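Local coordinates for putative cell surface protein (Streptococcus pyogenes, PDB 4OFQ) that is the C-terminal part of AspA, an antigen I/II-family surface adhesin that probably mediates attachment of the bacterium to its targets, at residues A[95-100]-A[130-135]; A[62-67]-A[172-177]; A[218-223]-A[309-314]. All coordinates share one frame; numbering follows the deposited sequence.

Contacts 1 and 2 are neighbours in one mixed sheet of the antigen I/II C2 domain, their centres about 11 Å apart. Strand 127-132 of contact 1 lies against strand 64-70 of contact 2, joined through Trp130 N to Tyr66 O at 2.8 Å, so the order runs 164-174, 64-70, 127-132, 97-102. The calcium ion, bound by Asp69, Tyr70, Val124 and Glu126, sits where the middle two strands end and begin, about 11 Å from the Trp130 side chain and 13 Å from that of Tyr66. Contact 3 belongs to the following C-terminal domain, its centre about 55 Å from that of contact 1, and touches neither.

Contact 1: residues A[95-100]-A[130-135]; sequences NLLEMR and WVAKDP
Met99 and Trp130 are brought alongside one another from facing positions by their first torsions: Met99 turns CG away from its backbone N (chi1 -180°), whereas Trp130 keeps CG close to its own (chi1 -74°). The two side chains then point the same way from a non-hydrogen-bonded antiparallel pair. Met99 CG lies 3.6 Å from Trp130 NE1, and the sulfur stands obliquely to the indole in a Met-aromatic contact, with SD 4.7 Å from the centroid of the five-membered ring. The terminal methyl bends back toward the NE1 edge, but its modelled spacing there is too short to be trusted. Leu97 shares this face of the sheet, its CB near the edge of the indole and its CD2 3.9 Å from Ala132 CA. Tyr151 adds an edge-to-face ring partner to Trp130 from the opposing sheet.

Glu98 and Val131 form the hydrogen-bonded pair between, with Glu98 N to Val131 O at 2.7 Å and the return bond from Val131 N to Glu98 O. Their side chains run together on the other face. There Arg100 grips Glu98 OE1 with both NE and NH2, the oxygen lying in the guanidinium plane.

Lys133 continues the pairing past the strand: its N gives an almost straight bond to Leu96 O (2.9 Å, 175°). Its extended chain passes Glu98 CG and brings NZ to Asn95 O at 3.0 Å, approaching from above the carbonyl plane. A water joins Leu96 O to the N of Asp134, the N-cap residue whose side chain caps helix 135-143.

Strand 97-102 is thus fastened at the sheet margin by backbone bonds and the bond from Lys133 NZ to the 3-10 turn before it, whereas the indole is placed by packing: its buried NE1 has no polar partner in the model.

Contact 2: residues A[62-67]-A[172-177]; sequences KGFIYV and QIDFGN
Ile65 and Ile173 exchange a reciprocal pair of backbone hydrogen bonds, Ile173 N to Ile65 O at 2.8 Å and Ile65 N to Ile173 O at 2.9 Å. A third bond follows where the strands give way to turn: Phe175 N reaches Gly63 O at 3.0 Å. Gly63, with positive phi, is the residue at which the chain leaves the helix before strand 64-70. A water accepts from Gly176 N and lies within bonding distance of Lys62 O.

These bonds build an antiparallel pair within the mixed sheet of the beta-sandwich adhesin domain. Strand 164-174 ends in a type I' turn from Asp174 to Asn177, the tight hairpin link into strand 177-188, and Phe175 and Gly176 both take the left-handed backbone angles that such a turn requires.

The aromatic contact starts from the turn. Although the Phe175 side chain sets off away from strand 64-70, CG stays beside its backbone N (chi1 -41°) and the ring comes back to offer a face to the edge of Phe64. The pair is T-shaped: the CE1 edge of Phe64 points at the face of Phe175, CE1 to CE1 3.6 Å, with the planes 78° apart.

On the face opposite Phe64 and Tyr66, apolar packing joins the CB atoms of Ile65 and Ile173, 4.0 Å apart, beneath helix 110-119.

Polar side chains gather on the Phe64 face. Gln172 NE2 meets Asp174 OD2 on its syn lone pair at 2.8 Å, almost in the amide plane, and also bonds to Asp46 O, while Tyr50 OH holds the same carboxylate oxygen. Gln172 OE1 lies near the ring edge of Tyr66, whose hydroxyl is bonded to Thr170 OG1.

Contact 3: residues A[218-223]-A[309-314]; sequences TYRLEG and GADAFV
The two inner strands of a four-stranded antiparallel sheet, part of the beta-sandwich fold of the C-terminal domain, pair here through Tyr219 to Glu222 and Asp311 to Val314. Two hydrogen-bonded pairs carry the backbone: Tyr219 with Val314, both bonds 2.8 Å between N and O, and Leu221 with Ala312, where Leu221 N reaches Ala312 O at 2.7 Å.

One face bears a charged cluster. With CG of Arg220 held beside its carbonyl carbon (chi1 -180°) and chi2 extended, CB, CG and CD lie along Phe313, CD 3.6 Å from CE2 of the ring. A bend at chi3 (80°) then swings the guanidinium toward two carboxylates: NH1 forms a salt bridge with Asp311 OD2 at 3.0 Å, and NH2 another with Glu222 OE2. The hydrogen bonds within both are bent and weak, and the guanidinium stands almost perpendicular to the Asp311 carboxylate (84°). Since Glu222 OE2 and Asp311 OD2 are only 4.4 Å apart, the arginine, together with a water donating to both oxygens, probably offsets their mutual repulsion.

The other oxygen of Asp311 serves the end of the strand. Its OD1 accepts from Gly223 N at 3.2 Å on the anti side, somewhat out of the carboxylate plane, and a second water links it to Gly223 O. Gly223 N also makes a weak bond to Ala310 O, so its N-H is shared between two modest acceptors just beyond the last beta pair.

On the opposite face, Leu221 CD1 lies 4.2 Å from Val314 CG2, and Leu221 and Ala312 press on Phe239 of strand 237-242 in the facing sheet. Strand 194-198 flanks 216-222, its Lys195 making a cation-pi contact with Tyr219, while strand 248-257 borders 310-318 and supplies Asp248 to the Tyr219 hydroxyl.

Contact 1: residues A[95-100]-A[130-135]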
loop_
_atom_site.group_PDB
_atom_site.type_symbol
_atom_site.label_atom_id
_atom_site.label_comp_id
_atom_site.label_asym_id
_atom_site.label_seq_id
_atom_site.Cartn_x
_atom_site.Cartn_y
_atom_site.Cartn_z
ATOM N N ASN A 95 -0.152 -27.454 9.218
ATOM C CA ASN A 95 0.556 -28.686 8.881
ATOM C C ASN A 95 -0.356 -29.746 8.261
ATOM O O ASN A 95 0.106 -30.827 7.886
ATOM C CB ASN A 95 1.276 -29.251 10.105
ATOM C CG ASN A 95 2.333 -28.303 10.645
ATOM O OD1 ASN A 95 2.675 -28.346 11.827
ATOM N ND2 ASN A 95 2.849 -27.431 9.781
ATOM N N LEU A 96 -1.649 -29.433 8.165
ATOM C CA LEU A 96 -2.621 -30.362 7.582
ATOM C C LEU A 96 -2.888 -30.049 6.122
ATOM O O LEU A 96 -3.661 -30.762 5.463
ATOM C CB LEU A 96 -3.943 -30.298 8.341
ATOM C CG LEU A 96 -3.850 -30.498 9.852
ATOM C CD1 LEU A 96 -5.242 -30.509 10.451
ATOM C CD2 LEU A 96 -3.094 -31.779 10.191
ATOM N N LEU A 97 -2.261 -28.975 5.630
ATOM C CA LEU A 97 -2.517 -28.462 4.287
ATOM C C LEU A 97 -1.236 -28.347 3.479
ATOM O O LEU A 97 -0.232 -27.812 3.966
ATOM C CB LEU A 97 -3.128 -27.050 4.370
ATOM C CG LEU A 97 -4.419 -26.882 5.171
ATOM C CD1 LEU A 97 -4.693 -25.401 5.387
ATOM C CD2 LEU A 97 -5.577 -27.535 4.432
ATOM N N GLU A 98 -1.285 -28.811 2.234
ATOM C CA GLU A 98 -0.198 -28.573 1.302
ATOM C C GLU A 98 -0.311 -27.131 0.860
ATOM O O GLU A 98 -1.368 -26.711 0.392
ATOM C CB GLU A 98 -0.339 -29.455 0.067
ATOM C CG GLU A 98 -0.355 -30.945 0.351
ATOM C CD GLU A 98 -0.160 -31.770 -0.901
ATOM O OE1 GLU A 98 -0.390 -31.226 -2.006
ATOM O OE2 GLU A 98 0.224 -32.957 -0.776
ATOM N N MET A 99 0.762 -26.367 1.016
ATOM C CA MET A 99 0.785 -25.002 0.505
ATOM C C MET A 99 1.549 -24.980 -0.813
ATOM O O MET A 99 2.748 -25.262 -0.837
ATOM C CB MET A 99 1.445 -24.042 1.499
ATOM C CG MET A 99 1.476 -22.606 0.984
ATOM S SD MET A 99 2.078 -21.393 2.182
ATOM C CE MET A 99 1.171 -21.802 3.651
ATOM N N ARG A 100 0.859 -24.658 -1.907
ATOM C CA ARG A 100 1.473 -24.701 -3.233
ATOM C C ARG A 100 1.430 -23.335 -3.902
ATOM O O ARG A 100 0.351 -22.769 -4.112
ATOM C CB ARG A 100 0.770 -25.746 -4.131
ATOM C CG ARG A 100 1.013 -27.192 -3.727
ATOM C CD ARG A 100 0.131 -28.109 -4.575
ATOM N NE ARG A 100 0.300 -29.517 -4.240
ATOM C CZ ARG A 100 0.963 -30.387 -4.995
ATOM N NH1 ARG A 100 1.527 -29.996 -6.137
ATOM N NH2 ARG A 100 1.065 -31.647 -4.604
ATOM N N TRP A 130 -4.116 -24.177 -1.078
ATOM C CA TRP A 130 -3.893 -25.017 0.098
ATOM C C TRP A 130 -4.747 -26.275 -0.065
ATOM O O TRP A 130 -5.956 -26.187 -0.328
ATOM C CB TRP A 130 -4.281 -24.273 1.378
ATOM C CG TRP A 130 -3.315 -23.222 1.774
ATOM C CD1 TRP A 130 -2.275 -23.357 2.640
ATOM C CD2 TRP A 130 -3.274 -21.864 1.303
ATOM N NE1 TRP A 130 -1.600 -22.162 2.755
ATOM C CE2 TRP A 130 -2.192 -21.232 1.945
ATOM C CE3 TRP A 130 -4.058 -21.120 0.414
ATOM C CZ2 TRP A 130 -1.858 -19.889 1.715
ATOM C CZ3 TRP A 130 -3.721 -19.776 0.190
ATOM C CH2 TRP A 130 -2.639 -19.184 0.846
ATOM N N VAL A 131 -4.119 -27.447 0.043
ATOM C CA VAL A 131 -4.804 -28.713 -0.226
ATOM C C VAL A 131 -4.784 -29.566 1.025
ATOM O O VAL A 131 -3.720 -29.793 1.604
ATOM C CB VAL A 131 -4.118 -29.498 -1.373
ATOM C CG1 VAL A 131 -4.855 -30.829 -1.651
ATOM C CG2 VAL A 131 -4.034 -28.634 -2.633
ATOM N N ALA A 132 -5.947 -30.027 1.473
ATOM C CA ALA A 132 -5.961 -30.931 2.628
ATOM C C ALA A 132 -5.163 -32.203 2.322
ATOM O O ALA A 132 -5.485 -32.925 1.374
ATOM C CB ALA A 132 -7.387 -31.287 3.006
ATOM N N LYS A 133 -4.145 -32.477 3.141
ATOM C CA LYS A 133 -3.300 -33.661 2.971
ATOM C C LYS A 133 -4.040 -34.989 3.187
ATOM O O LYS A 133 -3.700 -36.012 2.576
ATOM C CB LYS A 133 -2.100 -33.597 3.924
ATOM C CG LYS A 133 -1.174 -32.410 3.708
ATOM C CD LYS A 133 -0.049 -32.449 4.736
ATOM C CE LYS A 133 0.846 -31.242 4.622
ATOM N NZ LYS A 133 1.961 -31.354 5.608
ATOM N N ASP A 134 -5.028 -34.975 4.075
ATOM C CA ASP A 134 -5.790 -36.168 4.442
ATOM C C ASP A 134 -7.267 -35.800 4.416
ATOM O O ASP A 134 -7.834 -35.417 5.446
ATOM C CB ASP A 134 -5.384 -36.646 5.838
ATOM C CG ASP A 134 -5.995 -38.001 6.215
ATOM O OD1 ASP A 134 -7.059 -38.392 5.678
ATOM O OD2 ASP A 134 -5.405 -38.668 7.085
ATOM N N PRO A 135 -7.884 -35.886 3.226
ATOM C CA PRO A 135 -9.273 -35.467 3.014
ATOM C C PRO A 135 -10.246 -36.075 4.017
ATOM O O PRO A 135 -11.082 -35.349 4.568
ATOM C CB PRO A 135 -9.569 -35.975 1.603
ATOM C CG PRO A 135 -8.255 -35.886 0.909
ATOM C CD PRO A 135 -7.221 -36.250 1.957
HETATM O O HOH W 1 -5.537 -32.809 5.831
HETATM O O HOH W 2 2.225 -28.205 5.304
#

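Contact 2: residues A[62-67]-A[172-177]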
loop_
_atom_site.group_PDB
_atom_site.type_symbol
_atom_site.label_atom_id
_atom_site.label_comp_id
_atom_site.label_asym_id
_atom_site.label_seq_id
_atom_site.Cartn_x
_atom_site.Cartn_y
_atom_site.Cartn_z
ATOM N N LYS A 62 -12.275 -36.253 -3.089
ATOM C CA LYS A 62 -11.943 -35.124 -3.956
ATOM C C LYS A 62 -11.358 -33.962 -3.153
ATOM O O LYS A 62 -10.773 -33.037 -3.715
ATOM C CB LYS A 62 -13.159 -34.682 -4.767
ATOM C CG LYS A 62 -13.653 -35.747 -5.734
ATOM C CD LYS A 62 -14.795 -35.229 -6.598
ATOM C CE LYS A 62 -15.356 -36.328 -7.480
ATOM N NZ LYS A 62 -16.342 -35.795 -8.465
ATOM N N GLY A 63 -11.538 -34.012 -1.837
ATOM C CA GLY A 63 -10.764 -33.185 -0.926
ATOM C C GLY A 63 -11.255 -31.762 -0.760
ATOM O O GLY A 63 -12.381 -31.414 -1.126
ATOM N N PHE A 64 -10.391 -30.929 -0.198
ATOM C CA PHE A 64 -10.770 -29.572 0.151
ATOM C C PHE A 64 -9.621 -28.657 -0.191
ATOM O O PHE A 64 -8.518 -28.799 0.336
ATOM C CB PHE A 64 -11.139 -29.511 1.630
ATOM C CG PHE A 64 -12.146 -30.550 2.012
ATOM C CD1 PHE A 64 -13.490 -30.340 1.765
ATOM C CD2 PHE A 64 -11.747 -31.776 2.525
ATOM C CE1 PHE A 64 -14.432 -31.315 2.071
ATOM C CE2 PHE A 64 -12.675 -32.744 2.837
ATOM C CZ PHE A 64 -14.021 -32.515 2.611
ATOM N N ILE A 65 -9.884 -27.753 -1.128
ATOM C CA ILE A 65 -8.861 -26.870 -1.668
ATOM C C ILE A 65 -9.286 -25.435 -1.410
ATOM O O ILE A 65 -10.472 -25.113 -1.550
ATOM C CB ILE A 65 -8.703 -27.075 -3.194
ATOM C CG1 ILE A 65 -8.143 -28.478 -3.479
ATOM C CG2 ILE A 65 -7.803 -25.965 -3.798
ATOM C CD1 ILE A 65 -8.196 -28.875 -4.928
ATOM N N TYR A 66 -8.338 -24.597 -0.989
ATOM C CA TYR A 66 -8.597 -23.161 -0.870
ATOM C C TYR A 66 -7.585 -22.445 -1.747
ATOM O O TYR A 66 -6.417 -22.817 -1.761
ATOM C CB TYR A 66 -8.470 -22.699 0.586
ATOM C CG TYR A 66 -9.172 -21.374 0.851
ATOM C CD1 TYR A 66 -10.559 -21.296 0.830
ATOM C CD2 TYR A 66 -8.451 -20.205 1.108
ATOM C CE1 TYR A 66 -11.221 -20.088 1.058
ATOM C CE2 TYR A 66 -9.106 -18.984 1.343
ATOM C CZ TYR A 66 -10.494 -18.940 1.319
ATOM O OH TYR A 66 -11.181 -17.759 1.551
ATOM N N VAL A 67 -8.027 -21.421 -2.473
ATOM C CA VAL A 67 -7.159 -20.734 -3.431
ATOM C C VAL A 67 -7.132 -19.256 -3.107
ATOM O O VAL A 67 -8.170 -18.664 -2.826
ATOM C CB VAL A 67 -7.664 -20.919 -4.904
ATOM C CG1 VAL A 67 -6.977 -19.948 -5.862
ATOM C CG2 VAL A 67 -7.434 -22.350 -5.385
ATOM N N GLN A 172 -12.928 -21.615 -3.157
ATOM C CA GLN A 172 -12.998 -22.774 -2.284
ATOM C C GLN A 172 -13.509 -23.928 -3.134
ATOM O O GLN A 172 -14.484 -23.764 -3.874
ATOM C CB GLN A 172 -13.995 -22.433 -1.193
ATOM C CG GLN A 172 -14.258 -23.450 -0.149
ATOM C CD GLN A 172 -15.148 -22.872 0.933
ATOM O OE1 GLN A 172 -14.986 -21.708 1.328
ATOM N NE2 GLN A 172 -16.094 -23.667 1.412
ATOM N N ILE A 173 -12.837 -25.081 -3.069
ATOM C CA ILE A 173 -13.285 -26.253 -3.815
ATOM C C ILE A 173 -13.470 -27.408 -2.844
ATOM O O ILE A 173 -12.494 -27.936 -2.307
ATOM C CB ILE A 173 -12.298 -26.676 -4.936
ATOM C CG1 ILE A 173 -11.938 -25.483 -5.832
ATOM C CG2 ILE A 173 -12.873 -27.836 -5.757
ATOM C CD1 ILE A 173 -10.833 -25.804 -6.837
ATOM N N ASP A 174 -14.730 -27.775 -2.616
ATOM C CA ASP A 174 -15.088 -28.807 -1.660
ATOM C C ASP A 174 -15.728 -29.960 -2.419
ATOM O O ASP A 174 -16.667 -29.758 -3.192
ATOM C CB ASP A 174 -16.103 -28.274 -0.645
ATOM C CG ASP A 174 -15.689 -26.945 -0.038
ATOM O OD1 ASP A 174 -14.479 -26.762 0.218
ATOM O OD2 ASP A 174 -16.579 -26.094 0.191
ATOM N N PHE A 175 -15.225 -31.164 -2.185
ATOM C CA PHE A 175 -15.713 -32.351 -2.866
ATOM C C PHE A 175 -15.711 -32.147 -4.379
ATOM O O PHE A 175 -16.576 -32.690 -5.067
ATOM C CB PHE A 175 -17.159 -32.690 -2.446
ATOM C CG PHE A 175 -17.438 -32.516 -0.982
ATOM C CD1 PHE A 175 -17.060 -33.490 -0.067
ATOM C CD2 PHE A 175 -18.121 -31.398 -0.525
ATOM C CE1 PHE A 175 -17.334 -33.333 1.286
ATOM C CE2 PHE A 175 -18.402 -31.233 0.824
ATOM C CZ PHE A 175 -18.011 -32.203 1.732
ATOM N N GLY A 176 -14.775 -31.342 -4.881
ATOM C CA GLY A 176 -14.733 -30.991 -6.292
ATOM C C GLY A 176 -15.657 -29.858 -6.727
ATOM O O GLY A 176 -15.634 -29.452 -7.892
ATOM N N ASN A 177 -16.474 -29.346 -5.810
ATOM C CA ASN A 177 -17.371 -28.237 -6.143
ATOM C C ASN A 177 -16.714 -26.883 -5.873
ATOM O O ASN A 177 -16.304 -26.609 -4.743
ATOM C CB ASN A 177 -18.663 -28.319 -5.333
ATOM C CG ASN A 177 -19.392 -29.630 -5.522
ATOM O OD1 ASN A 177 -19.544 -30.121 -6.645
ATOM N ND2 ASN A 177 -19.850 -30.210 -4.417
HETATM O O HOH W 3 -12.094 -30.544 -3.912
HETATM O O HOH W 4 -12.105 -26.073 0.573
#

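Contact 3: residues A[218-223]-A[309-314]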
loop_
_atom_site.group_PDB
_atom_site.type_symbol
_atom_site.label_atom_id
_atom_site.label_comp_id
_atom_site.label_asym_id
_atom_site.label_seq_id
_atom_site.Cartn_x
_atom_site.Cartn_y
_atom_site.Cartn_z
ATOM N N THR A 218 13.878 31.500 -5.098
ATOM C CA THR A 218 13.057 30.702 -4.213
ATOM C C THR A 218 12.748 29.373 -4.852
ATOM O O THR A 218 12.252 29.324 -5.975
ATOM C CB THR A 218 11.726 31.417 -3.936
ATOM O OG1 THR A 218 11.988 32.646 -3.251
ATOM C CG2 THR A 218 10.833 30.549 -3.093
ATOM N N TYR A 219 13.009 28.287 -4.130
ATOM C CA TYR A 219 12.608 26.975 -4.627
ATOM C C TYR A 219 11.272 26.614 -3.992
ATOM O O TYR A 219 11.083 26.786 -2.785
ATOM C CB TYR A 219 13.646 25.899 -4.293
ATOM C CG TYR A 219 14.969 26.078 -5.002
ATOM C CD1 TYR A 219 15.055 25.983 -6.380
ATOM C CD2 TYR A 219 16.139 26.349 -4.285
ATOM C CE1 TYR A 219 16.274 26.144 -7.036
ATOM C CE2 TYR A 219 17.348 26.520 -4.929
ATOM C CZ TYR A 219 17.407 26.422 -6.301
ATOM O OH TYR A 219 18.610 26.604 -6.948
ATOM N N ARG A 220 10.345 26.127 -4.808
ATOM C CA ARG A 220 9.114 25.576 -4.261
ATOM C C ARG A 220 9.181 24.052 -4.305
ATOM O O ARG A 220 9.325 23.452 -5.389
ATOM C CB ARG A 220 7.892 26.036 -5.040
ATOM C CG ARG A 220 6.612 25.459 -4.455
ATOM C CD ARG A 220 5.384 26.001 -5.145
ATOM N NE ARG A 220 5.120 25.331 -6.412
ATOM C CZ ARG A 220 3.958 24.764 -6.722
ATOM N NH1 ARG A 220 2.955 24.776 -5.850
ATOM N NH2 ARG A 220 3.800 24.179 -7.902
ATOM N N LEU A 221 9.091 23.431 -3.135
ATOM C CA LEU A 221 9.026 21.982 -3.061
ATOM C C LEU A 221 7.566 21.605 -2.862
ATOM O O LEU A 221 7.029 21.765 -1.773
ATOM C CB LEU A 221 9.887 21.461 -1.904
ATOM C CG LEU A 221 11.275 22.098 -1.742
ATOM C CD1 LEU A 221 12.073 21.425 -0.595
ATOM C CD2 LEU A 221 12.055 22.031 -3.066
ATOM N N GLU A 222 6.915 21.130 -3.919
ATOM C CA GLU A 222 5.473 20.870 -3.857
ATOM C C GLU A 222 5.212 19.466 -3.322
ATOM O O GLU A 222 5.558 18.480 -3.971
ATOM C CB GLU A 222 4.835 21.021 -5.246
ATOM C CG GLU A 222 3.317 20.908 -5.211
ATOM C CD GLU A 222 2.668 21.072 -6.575
ATOM O OE1 GLU A 222 2.881 20.202 -7.446
ATOM O OE2 GLU A 222 1.931 22.069 -6.765
ATOM N N GLY A 223 4.619 19.373 -2.137
ATOM C CA GLY A 223 4.347 18.066 -1.545
ATOM C C GLY A 223 3.156 17.365 -2.184
ATOM O O GLY A 223 2.258 17.997 -2.741
ATOM N N GLY A 309 -1.660 17.991 2.753
ATOM C CA GLY A 309 -0.604 18.378 1.836
ATOM C C GLY A 309 0.031 19.690 2.251
ATOM O O GLY A 309 -0.625 20.532 2.877
ATOM N N ALA A 310 1.301 19.860 1.907
ATOM C CA ALA A 310 1.999 21.107 2.195
ATOM C C ALA A 310 3.056 21.366 1.135
ATOM O O ALA A 310 3.588 20.419 0.539
ATOM C CB ALA A 310 2.642 21.046 3.580
ATOM N N ASP A 311 3.342 22.648 0.903
ATOM C CA ASP A 311 4.460 23.064 0.059
ATOM C C ASP A 311 5.498 23.748 0.928
ATOM O O ASP A 311 5.152 24.508 1.847
ATOM C CB ASP A 311 4.022 24.069 -1.007
ATOM C CG ASP A 311 3.217 23.438 -2.118
ATOM O OD1 ASP A 311 3.086 22.191 -2.141
ATOM O OD2 ASP A 311 2.700 24.202 -2.960
ATOM N N ALA A 312 6.768 23.486 0.633
ATOM C CA ALA A 312 7.857 24.198 1.282
ATOM C C ALA A 312 8.457 25.205 0.308
ATOM O O ALA A 312 8.592 24.924 -0.883
ATOM C CB ALA A 312 8.919 23.225 1.765
ATOM N N PHE A 313 8.794 26.387 0.810
ATOM C CA PHE A 313 9.470 27.386 -0.008
ATOM C C PHE A 313 10.807 27.677 0.616
ATOM O O PHE A 313 10.880 28.124 1.764
ATOM C CB PHE A 313 8.657 28.677 -0.091
ATOM C CG PHE A 313 7.344 28.508 -0.782
ATOM C CD1 PHE A 313 6.248 28.021 -0.098
ATOM C CD2 PHE A 313 7.216 28.795 -2.134
ATOM C CE1 PHE A 313 5.030 27.846 -0.740
ATOM C CE2 PHE A 313 6.002 28.631 -2.776
ATOM C CZ PHE A 313 4.908 28.153 -2.076
ATOM N N VAL A 314 11.861 27.455 -0.157
ATOM C CA VAL A 314 13.217 27.585 0.342
ATOM C C VAL A 314 13.908 28.737 -0.373
ATOM O O VAL A 314 14.032 28.723 -1.601
ATOM C CB VAL A 314 14.005 26.271 0.127
ATOM C CG1 VAL A 314 15.455 26.443 0.538
ATOM C CG2 VAL A 314 13.353 25.144 0.921
HETATM O O HOH W 5 0.542 23.440 -4.440
HETATM O O HOH W 6 0.965 20.374 -2.079
#